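Local coordinates for protein luciferase-like monooxygenase (Streptomyces bottropensis, PDB 7BIP) that probably acts as a luciferase-like, TIM-barrel monooxygenase in the biosynthesis of the aromatic polyketide rishirilide, at residues 143-148 / 157-162; 86-91 / 135-140; 127-132 / 150-155; 98-103 / 163-168. One frame throughout, in Å; residues are numbered along the deposited sequence.

Contact 1: 143-148 / 157-162; sequences EEDVVW and PVTMLP. With CA (calcium ion), chain C.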
# COMPACT_ATOMS: atom_id res chain seq x y z
N GLU A 143 -15.80 -2.57 -15.41
CA GLU A 143 -17.25 -2.43 -15.47
C GLU A 143 -17.77 -1.65 -14.26
O GLU A 143 -17.05 -1.41 -13.28
CB GLU A 143 -17.96 -3.81 -15.50
CG GLU A 143 -17.46 -4.76 -16.59
CD GLU A 143 -17.80 -4.30 -17.99
OE1 GLU A 143 -17.06 -4.67 -18.93
OE2 GLU A 143 -18.79 -3.57 -18.16
N GLU A 144 -19.04 -1.28 -14.34
CA GLU A 144 -19.76 -0.59 -13.29
C GLU A 144 -21.03 -1.37 -12.98
O GLU A 144 -21.46 -2.21 -13.77
CB GLU A 144 -20.10 0.85 -13.69
CG GLU A 144 -18.87 1.67 -14.07
CD GLU A 144 -18.51 1.59 -15.55
OE1 GLU A 144 -19.41 1.37 -16.39
OE2 GLU A 144 -17.32 1.77 -15.86
N ASP A 145 -21.64 -1.07 -11.83
CA ASP A 145 -22.80 -1.83 -11.34
C ASP A 145 -22.49 -3.32 -11.33
O ASP A 145 -23.31 -4.16 -11.74
CB ASP A 145 -24.05 -1.55 -12.19
CG ASP A 145 -24.84 -0.34 -11.71
OD1 ASP A 145 -24.64 0.10 -10.55
OD2 ASP A 145 -25.67 0.17 -12.49
N VAL A 146 -21.28 -3.66 -10.90
CA VAL A 146 -20.82 -5.04 -10.96
C VAL A 146 -21.58 -5.88 -9.96
O VAL A 146 -21.62 -5.56 -8.76
CB VAL A 146 -19.31 -5.10 -10.70
CG1 VAL A 146 -18.83 -6.56 -10.64
CG2 VAL A 146 -18.56 -4.34 -11.79
N VAL A 147 -22.19 -6.96 -10.44
CA VAL A 147 -22.82 -7.94 -9.58
C VAL A 147 -21.98 -9.20 -9.66
O VAL A 147 -21.92 -9.85 -10.71
CB VAL A 147 -24.28 -8.21 -9.98
CG1 VAL A 147 -24.87 -9.21 -9.01
CG2 VAL A 147 -25.06 -6.90 -9.94
N TRP A 148 -21.27 -9.51 -8.59
CA TRP A 148 -20.34 -10.63 -8.55
C TRP A 148 -20.91 -11.67 -7.60
O TRP A 148 -21.00 -11.44 -6.39
CB TRP A 148 -18.94 -10.18 -8.12
CG TRP A 148 -17.98 -11.33 -8.06
CD1 TRP A 148 -17.54 -11.96 -6.93
CD2 TRP A 148 -17.40 -12.03 -9.16
NE1 TRP A 148 -16.70 -13.00 -7.26
CE2 TRP A 148 -16.60 -13.06 -8.63
CE3 TRP A 148 -17.48 -11.89 -10.55
CZ2 TRP A 148 -15.87 -13.95 -9.43
CZ3 TRP A 148 -16.75 -12.76 -11.35
CH2 TRP A 148 -15.96 -13.78 -10.79
N PRO A 157 -24.94 -4.76 -6.88
CA PRO A 157 -24.15 -3.91 -7.77
C PRO A 157 -23.34 -2.82 -7.06
O PRO A 157 -23.87 -2.09 -6.21
CB PRO A 157 -25.21 -3.27 -8.68
CG PRO A 157 -26.49 -3.35 -7.91
CD PRO A 157 -26.40 -4.60 -7.09
N VAL A 158 -22.04 -2.75 -7.39
CA VAL A 158 -21.14 -1.74 -6.86
C VAL A 158 -20.26 -1.25 -8.00
O VAL A 158 -20.09 -1.92 -9.02
CB VAL A 158 -20.24 -2.27 -5.71
CG1 VAL A 158 -21.07 -2.51 -4.45
CG2 VAL A 158 -19.47 -3.52 -6.16
N THR A 159 -19.70 -0.05 -7.82
CA THR A 159 -18.70 0.47 -8.74
C THR A 159 -17.48 0.88 -7.93
O THR A 159 -17.58 1.74 -7.04
CB THR A 159 -19.22 1.66 -9.56
OG1 THR A 159 -20.42 1.29 -10.24
CG2 THR A 159 -18.17 2.09 -10.58
N MET A 160 -16.35 0.24 -8.21
CA MET A 160 -15.13 0.46 -7.44
C MET A 160 -14.47 1.77 -7.82
O MET A 160 -14.25 2.05 -9.00
CB MET A 160 -14.16 -0.70 -7.66
CG MET A 160 -12.80 -0.53 -6.98
SD MET A 160 -12.89 -0.35 -5.17
CE MET A 160 -13.92 -1.73 -4.74
N LEU A 161 -14.15 2.57 -6.82
CA LEU A 161 -13.34 3.77 -6.97
C LEU A 161 -11.99 3.55 -6.32
O LEU A 161 -11.84 2.69 -5.45
CB LEU A 161 -14.04 4.99 -6.33
CG LEU A 161 -15.35 5.43 -6.99
CD1 LEU A 161 -15.97 6.54 -6.14
CD2 LEU A 161 -15.13 5.90 -8.42
N PRO A 162 -10.96 4.29 -6.74
CA PRO A 162 -10.97 5.14 -7.93
C PRO A 162 -11.01 4.28 -9.18
O PRO A 162 -10.61 3.10 -9.16
CB PRO A 162 -9.65 5.90 -7.82
CG PRO A 162 -8.71 4.89 -7.11
CD PRO A 162 -9.61 4.16 -6.14
CA CA C . -17.97 1.95 -18.24
O HOH W 1 -16.52 -1.51 -10.44
O HOH W 2 -22.87 0.57 -9.01
O HOH W 3 -17.30 -0.27 -18.74
O HOH W 4 -20.11 1.53 -19.27
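Of the two flat carboxylates of this contact, on E144 and D145, only that of D145 comes near the 157-162 segment, its OD1 lying 3.9 Å from CB of the P157 ring. E144 touches T159 with CB and CG instead, CG being 3.6 Å from T159 CG2, while its bent chain turns the carboxylate to a calcium ion that both oxygens chelate, OE1 at 2.4 Å; two waters share the metal. V147 CG2 also packs against P157, 3.8 Å from its CB.

The backbones form an antiparallel hydrogen-bonded pair at V146 and V158, with V146 N to V158 O at 2.8 Å. D145, with positive phi (52°), also faces V158, which makes a G1 beta bulge. The bulge turns D145 N to T159 OG1 in an almost straight bond of 3.1 Å (175°); the T159 chi1 of -55° holds that hydroxyl beside its own backbone N. P157, preceded by a cis peptide, adds a CA-H...O contact to V146 O at 3.2 Å, and one water joins E143 O to M160 N.

This is the base of the hairpin formed by strands 146-149 and 154-158, directly after helix 126-142. W148 packs back on that helix, M160 reaches L86 of helix 85-98, and F47 of the second subunit covers V158.

Contact 2: 86-91 / 135-140; sequences LKLAGK and EAVRRL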
# COMPACT_ATOMS: atom_id res chain seq x y z
N LEU A 86 -12.34 -6.77 -3.72
CA LEU A 86 -12.65 -5.34 -3.58
C LEU A 86 -11.41 -4.58 -3.14
O LEU A 86 -11.12 -3.48 -3.64
CB LEU A 86 -13.77 -5.14 -2.56
CG LEU A 86 -15.17 -5.59 -2.96
CD1 LEU A 86 -16.10 -5.52 -1.74
CD2 LEU A 86 -15.71 -4.74 -4.10
N LYS A 87 -10.67 -5.13 -2.18
CA LYS A 87 -9.47 -4.47 -1.67
C LYS A 87 -8.36 -4.49 -2.70
O LYS A 87 -7.66 -3.48 -2.88
CB LYS A 87 -9.02 -5.19 -0.41
CG LYS A 87 -10.01 -5.09 0.71
CD LYS A 87 -10.04 -3.70 1.23
CE LYS A 87 -8.71 -3.39 1.87
NZ LYS A 87 -8.37 -4.39 2.93
N LEU A 88 -8.16 -5.64 -3.35
CA LEU A 88 -7.11 -5.75 -4.35
C LEU A 88 -7.37 -4.81 -5.51
O LEU A 88 -6.47 -4.08 -5.95
CB LEU A 88 -7.01 -7.20 -4.83
CG LEU A 88 -5.81 -7.57 -5.69
CD1 LEU A 88 -4.50 -7.11 -5.06
CD2 LEU A 88 -5.85 -9.08 -5.85
N ALA A 89 -8.60 -4.81 -6.03
CA ALA A 89 -8.91 -3.89 -7.13
C ALA A 89 -8.71 -2.44 -6.70
O ALA A 89 -8.15 -1.64 -7.45
CB ALA A 89 -10.34 -4.11 -7.61
N GLY A 90 -9.16 -2.10 -5.48
CA GLY A 90 -9.08 -0.72 -5.03
C GLY A 90 -7.65 -0.24 -4.85
O GLY A 90 -7.29 0.84 -5.33
N LYS A 91 -6.81 -1.02 -4.14
CA LYS A 91 -5.45 -0.54 -3.91
C LYS A 91 -4.65 -0.49 -5.20
O LYS A 91 -3.84 0.43 -5.39
CB LYS A 91 -4.72 -1.39 -2.86
CG LYS A 91 -4.32 -2.80 -3.29
CD LYS A 91 -3.49 -3.49 -2.20
CE LYS A 91 -4.32 -3.80 -0.98
NZ LYS A 91 -3.61 -4.77 -0.09
N GLU A 135 -10.63 -12.63 -12.05
CA GLU A 135 -11.75 -12.15 -12.85
C GLU A 135 -12.57 -11.11 -12.11
O GLU A 135 -13.03 -10.13 -12.72
CB GLU A 135 -12.63 -13.32 -13.27
CG GLU A 135 -13.92 -12.93 -13.99
CD GLU A 135 -13.68 -12.29 -15.36
OE1 GLU A 135 -12.52 -12.22 -15.81
OE2 GLU A 135 -14.67 -11.85 -15.98
N ALA A 136 -12.77 -11.29 -10.80
CA ALA A 136 -13.51 -10.28 -10.05
C ALA A 136 -12.79 -8.94 -10.07
O ALA A 136 -13.43 -7.89 -10.24
CB ALA A 136 -13.73 -10.75 -8.61
N VAL A 137 -11.46 -8.95 -9.92
CA VAL A 137 -10.70 -7.70 -9.98
C VAL A 137 -10.82 -7.08 -11.37
O VAL A 137 -11.06 -5.87 -11.51
CB VAL A 137 -9.23 -7.95 -9.61
CG1 VAL A 137 -8.36 -6.74 -9.99
CG2 VAL A 137 -9.12 -8.25 -8.09
N ARG A 138 -10.65 -7.89 -12.42
CA ARG A 138 -10.80 -7.38 -13.78
C ARG A 138 -12.16 -6.73 -13.97
O ARG A 138 -12.25 -5.64 -14.56
CB ARG A 138 -10.59 -8.49 -14.80
CG ARG A 138 -10.63 -7.99 -16.25
CD ARG A 138 -10.85 -9.13 -17.27
NE ARG A 138 -12.22 -9.67 -17.24
CZ ARG A 138 -13.28 -9.03 -17.73
NH1 ARG A 138 -13.15 -7.85 -18.32
NH2 ARG A 138 -14.49 -9.59 -17.63
N ARG A 139 -13.22 -7.37 -13.47
CA ARG A 139 -14.56 -6.81 -13.62
C ARG A 139 -14.72 -5.51 -12.85
O ARG A 139 -15.35 -4.57 -13.34
CB ARG A 139 -15.62 -7.82 -13.18
CG ARG A 139 -15.82 -8.88 -14.19
CD ARG A 139 -17.15 -9.57 -14.03
NE ARG A 139 -17.03 -10.85 -14.70
CZ ARG A 139 -17.95 -11.80 -14.68
NH1 ARG A 139 -19.10 -11.62 -14.03
NH2 ARG A 139 -17.69 -12.93 -15.32
N LEU A 140 -14.19 -5.46 -11.61
CA LEU A 140 -14.26 -4.23 -10.83
C LEU A 140 -13.56 -3.08 -11.54
O LEU A 140 -13.98 -1.92 -11.41
CB LEU A 140 -13.67 -4.46 -9.44
CG LEU A 140 -14.60 -5.29 -8.53
CD1 LEU A 140 -13.82 -5.87 -7.35
CD2 LEU A 140 -15.78 -4.45 -8.05
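V137 and L140 on one helix meet L86, L88 and A89 on the other, joining helix 85-98 and helix 126-142 on the outside of the TIM barrel of this luciferase-like fold. The segment axes pass 8.9 Å apart at a crossing angle of -48°. A89 is the point where the backbones come nearest, its short methyl letting the V137 and L140 side chains close in. Its CB meets L140 CB at 3.8 Å and V137 CG1 at 4.1 Å.

V137 is directed at the partner helix and divides its two methyls. CG1 lies anti to its own backbone N (chi1 167°) and takes A89, whereas CG2 turns to L88, 4.0 Å from L88 CB; the V137 and L88 side chains cross at about a right angle. L86 starts away from helix 126-142 but swings its end back, bringing CD2 to 3.9 Å from L140 CD1, and these two leucines pass at a slant. F155 and M160 close over the same leucine pair, so the apolar patch continues into the hairpin and the loop after it. A polar tie is added where A89 O accepts from the indole NE1 of W141.

Helix 126-142 turns charged residues away from this interface. There R138 grips E135 side-on, one nitrogen to each oxygen, while R139 puts two nitrogens on OE2 alone, its NE 2.9 Å from E135 OE2.

Contact 3: 127-132 / 150-155; sequences RARFDE and GTFHRF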
# COMPACT_ATOMS: atom_id res chain seq x y z
N ARG A 127 -7.10 -23.01 -6.65
CA ARG A 127 -7.18 -22.68 -8.08
C ARG A 127 -8.45 -21.92 -8.40
O ARG A 127 -8.43 -20.94 -9.17
CB ARG A 127 -7.11 -23.94 -8.94
CG ARG A 127 -6.89 -23.61 -10.42
CD ARG A 127 -8.16 -23.83 -11.23
NE ARG A 127 -8.87 -25.05 -10.84
CZ ARG A 127 -10.20 -25.16 -10.73
NH1 ARG A 127 -10.73 -26.31 -10.37
NH2 ARG A 127 -10.98 -24.12 -10.99
N ALA A 128 -9.59 -22.35 -7.85
CA ALA A 128 -10.82 -21.60 -8.06
C ALA A 128 -10.75 -20.22 -7.41
O ALA A 128 -11.22 -19.24 -7.99
CB ALA A 128 -12.03 -22.38 -7.53
N ARG A 129 -10.16 -20.13 -6.22
CA ARG A 129 -10.00 -18.83 -5.58
C ARG A 129 -9.15 -17.90 -6.44
O ARG A 129 -9.41 -16.69 -6.50
CB ARG A 129 -9.35 -18.98 -4.21
CG ARG A 129 -10.19 -19.71 -3.21
CD ARG A 129 -9.52 -19.65 -1.83
NE ARG A 129 -10.34 -20.23 -0.78
CZ ARG A 129 -11.16 -19.55 0.00
NH1 ARG A 129 -11.30 -18.23 -0.13
NH2 ARG A 129 -11.86 -20.20 0.93
N PHE A 130 -8.11 -18.44 -7.07
CA PHE A 130 -7.24 -17.63 -7.91
C PHE A 130 -7.97 -17.13 -9.15
O PHE A 130 -7.97 -15.92 -9.43
CB PHE A 130 -6.01 -18.45 -8.32
CG PHE A 130 -5.11 -17.75 -9.29
CD1 PHE A 130 -4.18 -16.83 -8.85
CD2 PHE A 130 -5.22 -17.98 -10.66
CE1 PHE A 130 -3.36 -16.17 -9.74
CE2 PHE A 130 -4.40 -17.32 -11.55
CZ PHE A 130 -3.47 -16.42 -11.09
N ASP A 131 -8.60 -18.03 -9.89
CA ASP A 131 -9.28 -17.63 -11.12
C ASP A 131 -10.41 -16.65 -10.83
O ASP A 131 -10.59 -15.67 -11.56
CB ASP A 131 -9.83 -18.86 -11.86
CG ASP A 131 -8.73 -19.69 -12.52
OD1 ASP A 131 -7.64 -19.15 -12.83
OD2 ASP A 131 -8.96 -20.89 -12.72
N GLU A 132 -11.19 -16.91 -9.77
CA GLU A 132 -12.27 -15.99 -9.44
C GLU A 132 -11.75 -14.66 -8.90
O GLU A 132 -12.37 -13.62 -9.13
CB GLU A 132 -13.24 -16.63 -8.44
CG GLU A 132 -14.01 -17.78 -9.06
CD GLU A 132 -15.25 -18.15 -8.29
OE1 GLU A 132 -15.69 -17.35 -7.43
OE2 GLU A 132 -15.80 -19.25 -8.55
N GLY A 150 -19.85 -14.71 -6.58
CA GLY A 150 -18.74 -15.64 -6.62
C GLY A 150 -18.86 -16.77 -5.62
O GLY A 150 -19.63 -16.74 -4.66
N THR A 151 -18.04 -17.79 -5.88
CA THR A 151 -17.92 -18.93 -4.98
C THR A 151 -17.43 -18.47 -3.61
O THR A 151 -17.86 -19.01 -2.58
CB THR A 151 -16.97 -19.97 -5.59
OG1 THR A 151 -17.48 -20.41 -6.86
CG2 THR A 151 -16.83 -21.21 -4.67
N PHE A 152 -16.59 -17.45 -3.58
CA PHE A 152 -15.94 -17.03 -2.35
C PHE A 152 -16.38 -15.66 -1.87
O PHE A 152 -16.40 -15.43 -0.66
CB PHE A 152 -14.42 -17.08 -2.53
CG PHE A 152 -13.96 -18.40 -3.04
CD1 PHE A 152 -13.96 -19.51 -2.20
CD2 PHE A 152 -13.66 -18.57 -4.38
CE1 PHE A 152 -13.60 -20.76 -2.67
CE2 PHE A 152 -13.31 -19.84 -4.87
CZ PHE A 152 -13.28 -20.93 -4.02
N HIS A 153 -16.78 -14.76 -2.77
CA HIS A 153 -17.28 -13.46 -2.37
C HIS A 153 -18.49 -13.09 -3.22
O HIS A 153 -18.50 -13.38 -4.42
CB HIS A 153 -16.20 -12.38 -2.51
CG HIS A 153 -14.92 -12.73 -1.81
ND1 HIS A 153 -13.81 -13.21 -2.47
CD2 HIS A 153 -14.60 -12.71 -0.50
CE1 HIS A 153 -12.85 -13.45 -1.59
NE2 HIS A 153 -13.31 -13.15 -0.39
N ARG A 154 -19.50 -12.49 -2.60
CA ARG A 154 -20.69 -12.03 -3.31
C ARG A 154 -20.94 -10.57 -2.98
O ARG A 154 -21.01 -10.20 -1.80
CB ARG A 154 -21.91 -12.87 -2.94
CG ARG A 154 -21.74 -14.34 -3.28
CD ARG A 154 -23.00 -15.12 -2.96
NE ARG A 154 -22.97 -15.61 -1.58
CZ ARG A 154 -24.00 -15.56 -0.75
NH1 ARG A 154 -25.15 -15.05 -1.15
NH2 ARG A 154 -23.87 -16.03 0.48
N PHE A 155 -21.08 -9.74 -4.01
CA PHE A 155 -21.28 -8.32 -3.75
C PHE A 155 -21.86 -7.69 -5.00
O PHE A 155 -21.79 -8.26 -6.10
CB PHE A 155 -19.97 -7.63 -3.35
CG PHE A 155 -18.82 -7.87 -4.30
CD1 PHE A 155 -18.72 -7.18 -5.50
CD2 PHE A 155 -17.81 -8.77 -3.96
CE1 PHE A 155 -17.64 -7.41 -6.36
CE2 PHE A 155 -16.75 -9.00 -4.81
CZ PHE A 155 -16.66 -8.31 -6.02
O HOH W 5 -15.56 -15.35 -5.66
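Hydrogen bonding centres on E132, whose extended side chain reaches the tight turn at 150-153 and clasps T151 with both oxygens. OE1 accepts from T151 N on its syn lone pair at 2.8 Å, and OE2 takes the T151 OG1 hydroxyl at 2.7 Å, also on the syn side though 17° out of the carboxylate plane. The T151 chi1 of -59° keeps OG1 beside its backbone N, which is how both donors can face one carboxylate. A water extends the grip, donating to E132 OE1 and accepting from F152 N. With a leucine in place of E132, the T151 amide and hydroxyl would probably lose their shared acceptor and the turn would be held to the helix mainly by F152.

The remaining contacts are packing around the F152 ring. R129 CG sits over one face in a CH-pi contact, 3.5 Å from the centroid, and the extended chain then carries the guanidinium on past the ring, its plane tilted 29°, with F152 CD1 over its centre. T151 CG2 lies on the opposite face, while A128 CB meets the edge at 3.9 Å from CE2.

G150 CA lies 3.6 Å from E132 OE1, and a side chain there would crowd that oxygen and run into H153 O. The arrangement is that of a beta-hairpin turn, closing strands 146-149 and 154-158, docked on an outer helix of the TIM barrel.

Contact 4: 98-103 / 163-168; sequences ISQGRL and RTWQRP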
# COMPACT_ATOMS: atom_id res chain seq x y z
N ILE A 98 -1.58 6.89 -8.85
CA ILE A 98 -0.40 7.50 -8.24
C ILE A 98 0.79 7.45 -9.20
O ILE A 98 1.55 8.42 -9.33
CB ILE A 98 -0.09 6.80 -6.90
CG1 ILE A 98 -1.09 7.26 -5.84
CG2 ILE A 98 1.36 7.07 -6.44
CD1 ILE A 98 -1.14 6.32 -4.64
N SER A 99 0.95 6.32 -9.89
CA SER A 99 2.06 6.12 -10.82
C SER A 99 1.80 6.71 -12.20
O SER A 99 2.67 6.60 -13.06
CB SER A 99 2.35 4.62 -10.95
OG SER A 99 1.38 4.00 -11.80
N GLN A 100 0.64 7.32 -12.42
CA GLN A 100 0.27 7.92 -13.72
C GLN A 100 0.38 6.89 -14.85
O GLN A 100 0.97 7.14 -15.92
CB GLN A 100 1.08 9.20 -13.99
CG GLN A 100 0.92 10.21 -12.84
CD GLN A 100 1.07 11.66 -13.26
OE1 GLN A 100 1.77 11.96 -14.23
NE2 GLN A 100 0.42 12.56 -12.53
N GLY A 101 -0.21 5.72 -14.62
CA GLY A 101 -0.38 4.73 -15.66
C GLY A 101 0.79 3.81 -15.92
O GLY A 101 0.87 3.24 -17.02
N ARG A 102 1.68 3.61 -14.94
CA ARG A 102 2.89 2.82 -15.14
C ARG A 102 2.79 1.42 -14.55
O ARG A 102 3.79 0.69 -14.54
CB ARG A 102 4.10 3.54 -14.54
CG ARG A 102 4.52 4.82 -15.29
CD ARG A 102 5.76 5.45 -14.67
NE ARG A 102 5.47 6.11 -13.39
CZ ARG A 102 6.31 6.13 -12.35
NH1 ARG A 102 7.48 5.50 -12.42
NH2 ARG A 102 5.98 6.78 -11.24
N LEU A 103 1.61 1.00 -14.10
CA LEU A 103 1.44 -0.26 -13.38
C LEU A 103 1.10 -1.41 -14.33
O LEU A 103 0.23 -1.27 -15.20
CB LEU A 103 0.33 -0.12 -12.33
CG LEU A 103 -0.07 -1.35 -11.53
CD1 LEU A 103 1.07 -1.81 -10.64
CD2 LEU A 103 -1.29 -1.03 -10.68
N ARG A 163 -11.52 4.82 -10.28
CA ARG A 163 -11.35 4.13 -11.54
C ARG A 163 -9.87 4.12 -11.90
O ARG A 163 -9.11 4.98 -11.47
CB ARG A 163 -12.18 4.79 -12.63
CG ARG A 163 -13.63 5.07 -12.21
CD ARG A 163 -14.37 3.81 -11.77
NE ARG A 163 -14.73 2.95 -12.90
CZ ARG A 163 -14.89 1.64 -12.82
NH1 ARG A 163 -15.22 0.93 -13.90
NH2 ARG A 163 -14.69 1.02 -11.67
N THR A 164 -9.46 3.13 -12.68
CA THR A 164 -8.04 3.07 -13.03
C THR A 164 -7.66 4.20 -13.99
O THR A 164 -8.50 4.84 -14.63
CB THR A 164 -7.69 1.71 -13.66
OG1 THR A 164 -8.48 1.51 -14.84
CG2 THR A 164 -7.98 0.58 -12.67
N TRP A 165 -6.35 4.47 -14.03
CA TRP A 165 -5.80 5.42 -14.99
C TRP A 165 -5.77 4.81 -16.38
O TRP A 165 -6.25 5.41 -17.35
CB TRP A 165 -4.40 5.81 -14.52
CG TRP A 165 -3.61 6.70 -15.44
CD1 TRP A 165 -3.13 6.40 -16.70
CD2 TRP A 165 -3.15 8.03 -15.16
NE1 TRP A 165 -2.43 7.46 -17.20
CE2 TRP A 165 -2.42 8.47 -16.27
CE3 TRP A 165 -3.30 8.89 -14.06
CZ2 TRP A 165 -1.84 9.75 -16.33
CZ3 TRP A 165 -2.73 10.14 -14.12
CH2 TRP A 165 -2.00 10.56 -15.24
N GLN A 166 -5.22 3.60 -16.49
CA GLN A 166 -5.09 2.94 -17.78
C GLN A 166 -6.44 2.40 -18.26
O GLN A 166 -7.33 2.09 -17.46
CB GLN A 166 -4.08 1.80 -17.69
CG GLN A 166 -2.67 2.29 -17.38
CD GLN A 166 -1.70 1.15 -17.23
OE1 GLN A 166 -1.24 0.58 -18.22
NE2 GLN A 166 -1.37 0.81 -15.99
N ARG A 167 -6.57 2.25 -19.57
CA ARG A 167 -7.82 1.82 -20.17
C ARG A 167 -7.59 0.56 -21.00
O ARG A 167 -6.73 0.56 -21.89
CB ARG A 167 -8.39 2.93 -21.05
CG ARG A 167 -8.73 4.18 -20.26
CD ARG A 167 -9.16 5.29 -21.19
NE ARG A 167 -9.13 6.60 -20.55
CZ ARG A 167 -9.12 7.74 -21.24
NH1 ARG A 167 -9.13 7.71 -22.57
NH2 ARG A 167 -9.10 8.90 -20.60
N PRO A 168 -8.34 -0.52 -20.75
CA PRO A 168 -9.44 -0.58 -19.78
C PRO A 168 -8.99 -0.66 -18.33
O PRO A 168 -9.78 -0.41 -17.43
CB PRO A 168 -10.19 -1.85 -20.18
CG PRO A 168 -9.15 -2.72 -20.82
CD PRO A 168 -8.21 -1.77 -21.52
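Q100 leaves helix 85-98 with positive phi in a Schellman motif, and G101 after it also has positive phi, presenting the backbone of Q100 and G101 to W165 and Q166. The W165 indole lies face-on over that turn. Q100 CA stands 3.5 Å from the centroid of the six-membered ring, almost on its normal, and G101 CA lies 3.7 Å from that of the five-membered ring. Both are CH-pi contacts on one face. The Q100 side chain follows the ring outward, its CB 3.6 Å from W165 CH2. G101 could carry no CB here, since one would clash with W165 CD1.

Beside the indole, Q166 runs past G101 with its chain extended (chi2 177°) and gives NE2 to L103 O. The bond is short and straight, 2.7 Å and 168°, lying in the carbonyl plane on a lone pair of L103 O and in the amide plane of Q166. D96 OD1 also accepts from NE2, so two bonds fix the rotation of the amide. A leucine at Q166 would remove this donor and is likely to leave L103 O without the bond that ties the loops together. Within its own loop the Q166 carbonyl is held by T164 OG1 at 2.9 Å.

The loops lead into strands 103-107 and 171-175, neighbours in the barrel, at the amino ends of the strands; the catalytic end of TIM barrels is the other one. The mixed chemistry of the contact, an indole face over backbone and the Q100 side chain beside one directed amide bond, implies that the join depends on exact backbone shape as well as on side chains.

Contact 2 is the buried member, apolar between its two segments, whereas contacts 1, 3 and 4 lie at the surface and add hydrogen bonds, waters or a metal ion. Helix 126-142 serves contacts 2 and 3, and the hairpin of strands 146-149 and 154-158 links contacts 1 and 3; F155 of the hairpin touches the leucines of contact 2. R163 of contact 4's loop reaches E143 and E144 of contact 1 and L140 of contact 2. Contact 4 stands apart from contact 3, about 10 Å at the nearest atoms, and relies on indole packing over backbone, while contact 3 uses phenyl packing over an arginine. All four touch the second subunit.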